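Local atomic coordinates of nitrite oxidoreductase subunit A (Kuenenia stuttgartiensis, PDB entry 7B04), a protein that belongs to the molybdopterin oxidoreductase family and carries a molybdenum atom, two MD1 groups and an iron-sulfur cluster. Residues His560-Gln572 and Glu705-Ile717. Sequence-based numbering, arbitrary orientation.
Sequences HTWAGNYKAGNFQ and EFEITNSCSNPFI. With MD1 (phosphoric acid 4-(2-amino-4-oxo-3,4,5,6,-tetrahydro-pteridin-6-yl)-2-hydroxy-3,4-dimercapto-but-3-en-yl ester guanylate ester), chain C.
C712 sits at the centre of this contact, its side chain inserted among G564, N565, Y566 and K567. With chi1 at 63°, SG stands between the backbone N and the carbonyl carbon of its own residue and approaches the Y566 ring obliquely, SG lying 4.6 Å from the ring centroid, a Cys sulfur-aromatic contact. A small, polarisable thiol suits a place where an aromatic ring and the G564 carbonyl meet. Beside it, N565 has its CG anti to the backbone N (chi1 -153°), which carries the amide to the backbone of N710 and S711. Its ND2 donates to N710 O over a modelled distance of 2.5 Å, while OD1 lies 3.3 Å from C712 N; the amide thus gives N565 a donor for N710 O and sets its carbonyl end beside the C712 peptide nitrogen. Farther along, N570 adds a weak bond from ND2 to S711 O, 3.5 Å long. At that end the rim of the F571 ring meets I708, with F571 CZ 3.9 Å from I708 CG1 near the ring plane, and here the contact is mainly packing.

Bonds farther out help to place these groups. S711 OG accepts from S713 N at 3.1 Å, closing an ST turn that shapes the bend bearing C712, and is hydrogen-bonded to the backbone O of T72. K567 NZ donates to Y566 OH and makes a salt bridge with D290, whose carboxylate is also hydrogen-bonded to the Y566 hydroxyl, while Y270 stacks on the Y566 ring. The N565 backbone N is hydrogen-bonded to N70 OD1.

Segment 560-572 runs from the end of strand 558-561, an outermost strand of the parallel sheet within this chain, into a loop where A563 and G564 line the MD1 pocket beside molybdenum, with G564 CA 3.6 Å from MD1 S13, part of the cofactor site of this molybdopterin oxidoreductase.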
loop_
_atom_site.group_PDB
_atom_site.type_symbol
_atom_site.label_atom_id
_atom_site.label_comp_id
_atom_site.label_asym_id
_atom_site.label_seq_id
_atom_site.Cartn_x
_atom_site.Cartn_y
_atom_site.Cartn_z
ATOM N N HIS B 560 -1.187 -19.481 -14.239
ATOM C CA HIS B 560 -1.781 -18.166 -14.428
ATOM C C HIS B 560 -0.778 -17.059 -14.149
ATOM O O HIS B 560 0.069 -17.182 -13.259
ATOM C CB HIS B 560 -3.009 -17.993 -13.526
ATOM C CG HIS B 560 -4.004 -19.105 -13.647
ATOM N ND1 HIS B 560 -4.787 -19.283 -14.767
ATOM C CD2 HIS B 560 -4.337 -20.102 -12.792
ATOM C CE1 HIS B 560 -5.560 -20.341 -14.598
ATOM N NE2 HIS B 560 -5.308 -20.854 -13.407
ATOM N N THR B 561 -0.885 -15.977 -14.916
ATOM C CA THR B 561 -0.125 -14.760 -14.685
ATOM C C THR B 561 -1.042 -13.677 -14.129
ATOM O O THR B 561 -2.254 -13.684 -14.365
ATOM C CB THR B 561 0.548 -14.260 -15.970
ATOM O OG1 THR B 561 1.449 -13.191 -15.655
ATOM C CG2 THR B 561 -0.486 -13.762 -16.964
ATOM N N TRP B 562 -0.453 -12.755 -13.374
ATOM C CA TRP B 562 -1.195 -11.666 -12.759
ATOM C C TRP B 562 -0.551 -10.340 -13.116
ATOM O O TRP B 562 0.676 -10.235 -13.200
ATOM C CB TRP B 562 -1.262 -11.821 -11.244
ATOM C CG TRP B 562 -2.042 -13.007 -10.842
ATOM C CD1 TRP B 562 -1.557 -14.166 -10.324
ATOM C CD2 TRP B 562 -3.461 -13.173 -10.944
ATOM N NE1 TRP B 562 -2.584 -15.041 -10.084
ATOM C CE2 TRP B 562 -3.765 -14.457 -10.459
ATOM C CE3 TRP B 562 -4.504 -12.357 -11.393
ATOM C CZ2 TRP B 562 -5.065 -14.948 -10.408
ATOM C CZ3 TRP B 562 -5.795 -12.846 -11.343
ATOM C CH2 TRP B 562 -6.063 -14.129 -10.854
ATOM N N ALA B 563 -1.387 -9.331 -13.317
ATOM C CA ALA B 563 -0.926 -8.054 -13.829
ATOM C C ALA B 563 -1.952 -6.992 -13.443
ATOM O O ALA B 563 -2.771 -7.206 -12.543
ATOM C CB ALA B 563 -0.708 -8.147 -15.345
ATOM N N GLY B 564 -1.902 -5.849 -14.116
ATOM C CA GLY B 564 -2.930 -4.850 -13.953
ATOM C C GLY B 564 -4.200 -5.271 -14.670
ATOM O O GLY B 564 -4.372 -6.412 -15.099
ATOM N N ASN B 565 -5.112 -4.310 -14.799
ATOM C CA ASN B 565 -6.408 -4.563 -15.426
ATOM C C ASN B 565 -6.282 -4.329 -16.925
ATOM O O ASN B 565 -6.282 -3.189 -17.392
ATOM C CB ASN B 565 -7.495 -3.690 -14.814
ATOM C CG ASN B 565 -8.864 -4.330 -14.916
ATOM O OD1 ASN B 565 -9.010 -5.413 -15.485
ATOM N ND2 ASN B 565 -9.872 -3.669 -14.365
ATOM N N TYR B 566 -6.202 -5.421 -17.685
ATOM C CA TYR B 566 -5.967 -5.376 -19.121
ATOM C C TYR B 566 -7.162 -5.797 -19.955
ATOM O O TYR B 566 -7.190 -5.502 -21.154
ATOM C CB TYR B 566 -4.819 -6.326 -19.486
ATOM C CG TYR B 566 -5.233 -7.767 -19.276
ATOM C CD1 TYR B 566 -5.188 -8.342 -18.013
ATOM C CD2 TYR B 566 -5.713 -8.539 -20.330
ATOM C CE1 TYR B 566 -5.591 -9.643 -17.806
ATOM C CE2 TYR B 566 -6.120 -9.841 -20.130
ATOM C CZ TYR B 566 -6.055 -10.387 -18.868
ATOM O OH TYR B 566 -6.461 -11.685 -18.671
ATOM N N LYS B 567 -8.141 -6.482 -19.363
ATOM C CA LYS B 567 -9.077 -7.293 -20.137
ATOM C C LYS B 567 -10.125 -6.399 -20.798
ATOM O O LYS B 567 -11.296 -6.348 -20.417
ATOM C CB LYS B 567 -9.713 -8.366 -19.264
ATOM C CG LYS B 567 -10.471 -9.421 -20.063
ATOM C CD LYS B 567 -10.952 -10.569 -19.189
ATOM C CE LYS B 567 -10.088 -11.806 -19.358
ATOM N NZ LYS B 567 -8.820 -11.710 -18.593
ATOM N N ALA B 568 -9.672 -5.677 -21.827
ATOM C CA ALA B 568 -10.611 -5.005 -22.710
ATOM C C ALA B 568 -11.391 -5.999 -23.553
ATOM O O ALA B 568 -12.387 -5.618 -24.177
ATOM C CB ALA B 568 -9.878 -4.012 -23.615
ATOM N N GLY B 569 -10.959 -7.261 -23.576
ATOM C CA GLY B 569 -11.680 -8.336 -24.217
ATOM C C GLY B 569 -12.899 -8.810 -23.463
ATOM O O GLY B 569 -13.558 -9.753 -23.911
ATOM N N ASN B 570 -13.206 -8.196 -22.316
ATOM C CA ASN B 570 -14.475 -8.471 -21.652
ATOM C C ASN B 570 -15.643 -8.033 -22.517
ATOM O O ASN B 570 -16.705 -8.667 -22.501
ATOM C CB ASN B 570 -14.523 -7.775 -20.293
ATOM C CG ASN B 570 -13.823 -8.565 -19.210
ATOM O OD1 ASN B 570 -13.995 -9.779 -19.104
ATOM N ND2 ASN B 570 -13.029 -7.880 -18.395
ATOM N N PHE B 571 -15.464 -6.958 -23.287
ATOM C CA PHE B 571 -16.431 -6.568 -24.310
ATOM C C PHE B 571 -16.139 -7.408 -25.552
ATOM O O PHE B 571 -15.703 -6.928 -26.602
ATOM C CB PHE B 571 -16.358 -5.072 -24.582
ATOM C CG PHE B 571 -16.593 -4.221 -23.363
ATOM C CD1 PHE B 571 -17.875 -3.838 -23.002
ATOM C CD2 PHE B 571 -15.530 -3.805 -22.576
ATOM C CE1 PHE B 571 -18.094 -3.056 -21.880
ATOM C CE2 PHE B 571 -15.743 -3.023 -21.456
ATOM C CZ PHE B 571 -17.026 -2.650 -21.106
ATOM N N GLN B 572 -16.389 -8.706 -25.402
ATOM C CA GLN B 572 -15.940 -9.712 -26.353
ATOM C C GLN B 572 -16.870 -9.762 -27.556
ATOM O O GLN B 572 -18.091 -9.874 -27.407
ATOM C CB GLN B 572 -15.884 -11.074 -25.660
ATOM C CG GLN B 572 -15.332 -12.218 -26.490
ATOM C CD GLN B 572 -13.878 -12.022 -26.865
ATOM O OE1 GLN B 572 -13.537 -11.951 -28.041
ATOM N NE2 GLN B 572 -13.015 -11.922 -25.862
ATOM N N GLU B 705 -20.411 12.416 -15.315
ATOM C CA GLU B 705 -20.970 11.565 -16.354
ATOM C C GLU B 705 -20.650 10.126 -15.976
ATOM O O GLU B 705 -19.679 9.859 -15.263
ATOM C CB GLU B 705 -20.400 11.946 -17.730
ATOM C CG GLU B 705 -20.763 11.048 -18.905
ATOM C CD GLU B 705 -22.227 11.137 -19.291
ATOM O OE1 GLU B 705 -23.048 10.416 -18.690
ATOM O OE2 GLU B 705 -22.554 11.931 -20.199
ATOM N N PHE B 706 -21.468 9.200 -16.467
ATOM C CA PHE B 706 -21.331 7.812 -16.051
ATOM C C PHE B 706 -20.118 7.160 -16.708
ATOM O O PHE B 706 -19.662 7.572 -17.778
ATOM C CB PHE B 706 -22.599 7.026 -16.381
ATOM C CG PHE B 706 -23.824 7.549 -15.689
ATOM C CD1 PHE B 706 -23.945 7.456 -14.313
ATOM C CD2 PHE B 706 -24.856 8.123 -16.412
ATOM C CE1 PHE B 706 -25.066 7.938 -13.668
ATOM C CE2 PHE B 706 -25.984 8.601 -15.774
ATOM C CZ PHE B 706 -26.090 8.504 -14.399
ATOM N N GLU B 707 -19.586 6.135 -16.043
ATOM C CA GLU B 707 -18.415 5.430 -16.537
ATOM C C GLU B 707 -18.522 3.943 -16.230
ATOM O O GLU B 707 -19.090 3.539 -15.213
ATOM C CB GLU B 707 -17.127 5.999 -15.930
ATOM C CG GLU B 707 -15.889 5.551 -16.660
ATOM C CD GLU B 707 -15.882 6.020 -18.100
ATOM O OE1 GLU B 707 -16.278 7.176 -18.352
ATOM O OE2 GLU B 707 -15.513 5.227 -18.988
ATOM N N ILE B 708 -17.951 3.136 -17.121
ATOM C CA ILE B 708 -18.032 1.681 -17.068
ATOM C C ILE B 708 -16.633 1.115 -16.859
ATOM O O ILE B 708 -15.657 1.630 -17.415
ATOM C CB ILE B 708 -18.669 1.115 -18.356
ATOM C CG1 ILE B 708 -18.627 -0.414 -18.372
ATOM C CG2 ILE B 708 -17.977 1.680 -19.589
ATOM C CD1 ILE B 708 -19.473 -1.053 -17.307
ATOM N N THR B 709 -16.536 0.065 -16.043
ATOM C CA THR B 709 -15.272 -0.632 -15.846
ATOM C C THR B 709 -15.548 -2.096 -15.540
ATOM O O THR B 709 -16.633 -2.464 -15.083
ATOM C CB THR B 709 -14.427 -0.023 -14.720
ATOM O OG1 THR B 709 -13.199 -0.753 -14.606
ATOM C CG2 THR B 709 -15.159 -0.114 -13.401
ATOM N N ASN B 710 -14.530 -2.924 -15.777
ATOM C CA ASN B 710 -14.557 -4.344 -15.459
ATOM C C ASN B 710 -13.198 -4.715 -14.891
ATOM O O ASN B 710 -12.310 -3.868 -14.750
ATOM C CB ASN B 710 -14.849 -5.209 -16.694
ATOM C CG ASN B 710 -16.044 -4.728 -17.491
ATOM O OD1 ASN B 710 -17.095 -4.414 -16.938
ATOM N ND2 ASN B 710 -15.886 -4.676 -18.807
ATOM N N SER B 711 -13.035 -5.985 -14.535
ATOM C CA SER B 711 -11.758 -6.459 -14.029
ATOM C C SER B 711 -11.487 -7.860 -14.554
ATOM O O SER B 711 -12.380 -8.545 -15.060
ATOM C CB SER B 711 -11.712 -6.438 -12.498
ATOM O OG SER B 711 -10.511 -7.006 -12.011
ATOM N N CYS B 712 -10.228 -8.269 -14.432
ATOM C CA CYS B 712 -9.795 -9.609 -14.794
ATOM C C CYS B 712 -9.606 -10.510 -13.583
ATOM O O CYS B 712 -9.318 -11.700 -13.750
ATOM C CB CYS B 712 -8.495 -9.539 -15.599
ATOM S SG CYS B 712 -7.098 -8.854 -14.686
ATOM N N SER B 713 -9.694 -9.927 -12.388
ATOM C CA SER B 713 -9.531 -10.706 -11.142
ATOM C C SER B 713 -10.877 -10.905 -10.454
ATOM O O SER B 713 -10.930 -11.624 -9.471
ATOM C CB SER B 713 -8.556 -10.059 -10.239
ATOM O OG SER B 713 -8.913 -8.720 -10.031
ATOM N N ASN B 714 -11.922 -10.273 -10.966
ATOM C CA ASN B 714 -13.267 -10.401 -10.355
ATOM C C ASN B 714 -14.323 -10.348 -11.456
ATOM O O ASN B 714 -14.112 -9.682 -12.454
ATOM C CB ASN B 714 -13.484 -9.390 -9.235
ATOM C CG ASN B 714 -13.520 -7.982 -9.753
ATOM O OD1 ASN B 714 -14.045 -7.745 -10.809
ATOM N ND2 ASN B 714 -12.964 -7.044 -9.027
ATOM N N PRO B 715 -15.478 -11.000 -11.284
ATOM C CA PRO B 715 -16.490 -11.025 -12.313
ATOM C C PRO B 715 -17.428 -9.823 -12.316
ATOM O O PRO B 715 -18.305 -9.808 -13.076
ATOM C CB PRO B 715 -17.299 -12.244 -11.890
ATOM C CG PRO B 715 -17.203 -12.245 -10.403
ATOM C CD PRO B 715 -15.791 -11.808 -10.125
ATOM N N PHE B 716 -17.212 -8.882 -11.415
ATOM C CA PHE B 716 -18.112 -7.722 -11.242
ATOM C C PHE B 716 -17.935 -6.620 -12.262
ATOM O O PHE B 716 -16.863 -6.364 -12.748
ATOM C CB PHE B 716 -17.871 -7.070 -9.890
ATOM C CG PHE B 716 -17.659 -8.070 -8.801
ATOM C CD1 PHE B 716 -18.330 -9.264 -8.825
ATOM C CD2 PHE B 716 -16.768 -7.824 -7.784
ATOM C CE1 PHE B 716 -18.129 -10.197 -7.833
ATOM C CE2 PHE B 716 -16.564 -8.754 -6.792
ATOM C CZ PHE B 716 -17.255 -9.931 -6.818
ATOM N N ILE B 717 -19.049 -5.941 -12.455
ATOM C CA ILE B 717 -19.220 -4.748 -13.273
ATOM C C ILE B 717 -19.566 -3.598 -12.340
ATOM O O ILE B 717 -20.438 -3.738 -11.475
ATOM C CB ILE B 717 -20.320 -4.933 -14.331
ATOM C CG1 ILE B 717 -19.941 -6.030 -15.324
ATOM C CG2 ILE B 717 -20.590 -3.623 -15.055
ATOM C CD1 ILE B 717 -21.089 -6.424 -16.221
HETATM P PB MD1 C . 3.989 -8.498 -9.308
HETATM O O3B MD1 C . 5.495 -7.974 -9.721
HETATM O O1B MD1 C . 4.025 -9.091 -7.920
HETATM O O2B MD1 C . 3.537 -9.548 -10.293
HETATM O O3A MD1 C . 2.956 -7.211 -9.342
HETATM C C10 MD1 C . 2.619 -6.599 -10.558
HETATM C C11 MD1 C . 1.148 -6.099 -10.478
HETATM O O11 MD1 C . 0.935 -5.645 -8.954
HETATM C C12 MD1 C . 0.927 -5.193 -11.442
HETATM S S12 MD1 C . 1.712 -5.434 -13.062
HETATM C C13 MD1 C . 0.010 -3.944 -11.360
HETATM S S13 MD1 C . -0.083 -2.925 -12.859
HETATM C C14 MD1 C . -0.717 -3.489 -10.206
HETATM N N15 MD1 C . 0.426 -3.057 -9.168
HETATM C C16 MD1 C . -0.052 -2.900 -7.856
HETATM C C15 MD1 C . 0.415 -1.807 -6.963
HETATM O O14 MD1 C . 1.213 -1.020 -7.349
HETATM N N17 MD1 C . -0.134 -1.711 -5.583
HETATM C C17 MD1 C . -1.175 -2.741 -5.084
HETATM N N16 MD1 C . -1.705 -2.638 -3.738
HETATM N N18 MD1 C . -1.649 -3.854 -5.989
HETATM C C20 MD1 C . -1.130 -3.959 -7.329
HETATM N N8 MD1 C . -1.535 -4.979 -8.211
HETATM C C7 MD1 C . -1.797 -4.401 -9.686
HETATM P PA MD1 C . 6.783 -7.913 -8.693
HETATM O O1A MD1 C . 7.818 -6.993 -9.290
HETATM O O2A MD1 C . 6.313 -7.371 -7.366
HETATM O "O5'" MD1 C . 7.458 -9.400 -8.466
HETATM C "C5'" MD1 C . 6.914 -10.256 -7.507
HETATM C "C4'" MD1 C . 8.034 -11.095 -6.797
HETATM O "O4'" MD1 C . 8.937 -11.853 -7.820
HETATM C "C1'" MD1 C . 10.368 -11.606 -7.267
HETATM N N9 MD1 C . 11.407 -11.781 -8.316
HETATM C C4 MD1 C . 11.652 -12.992 -8.805
HETATM N N3 MD1 C . 11.055 -14.326 -8.511
HETATM C C2 MD1 C . 11.529 -15.513 -9.221
HETATM N N2 MD1 C . 10.946 -16.811 -8.933
HETATM N N1 MD1 C . 12.575 -15.393 -10.208
HETATM C C6 MD1 C . 13.143 -14.109 -10.484
HETATM O O6 MD1 C . 14.000 -14.003 -11.293
HETATM C C5 MD1 C . 12.641 -12.870 -9.733
HETATM N N7 MD1 C . 12.987 -11.587 -9.797
HETATM C C8 MD1 C . 12.229 -10.900 -8.919
HETATM C "C2'" MD1 C . 10.291 -10.396 -6.887
HETATM O "O2'" MD1 C . 11.368 -10.074 -5.959
HETATM C "C3'" MD1 C . 8.816 -10.331 -6.129
HETATM O "O3'" MD1 C . 8.934 -10.840 -4.769
#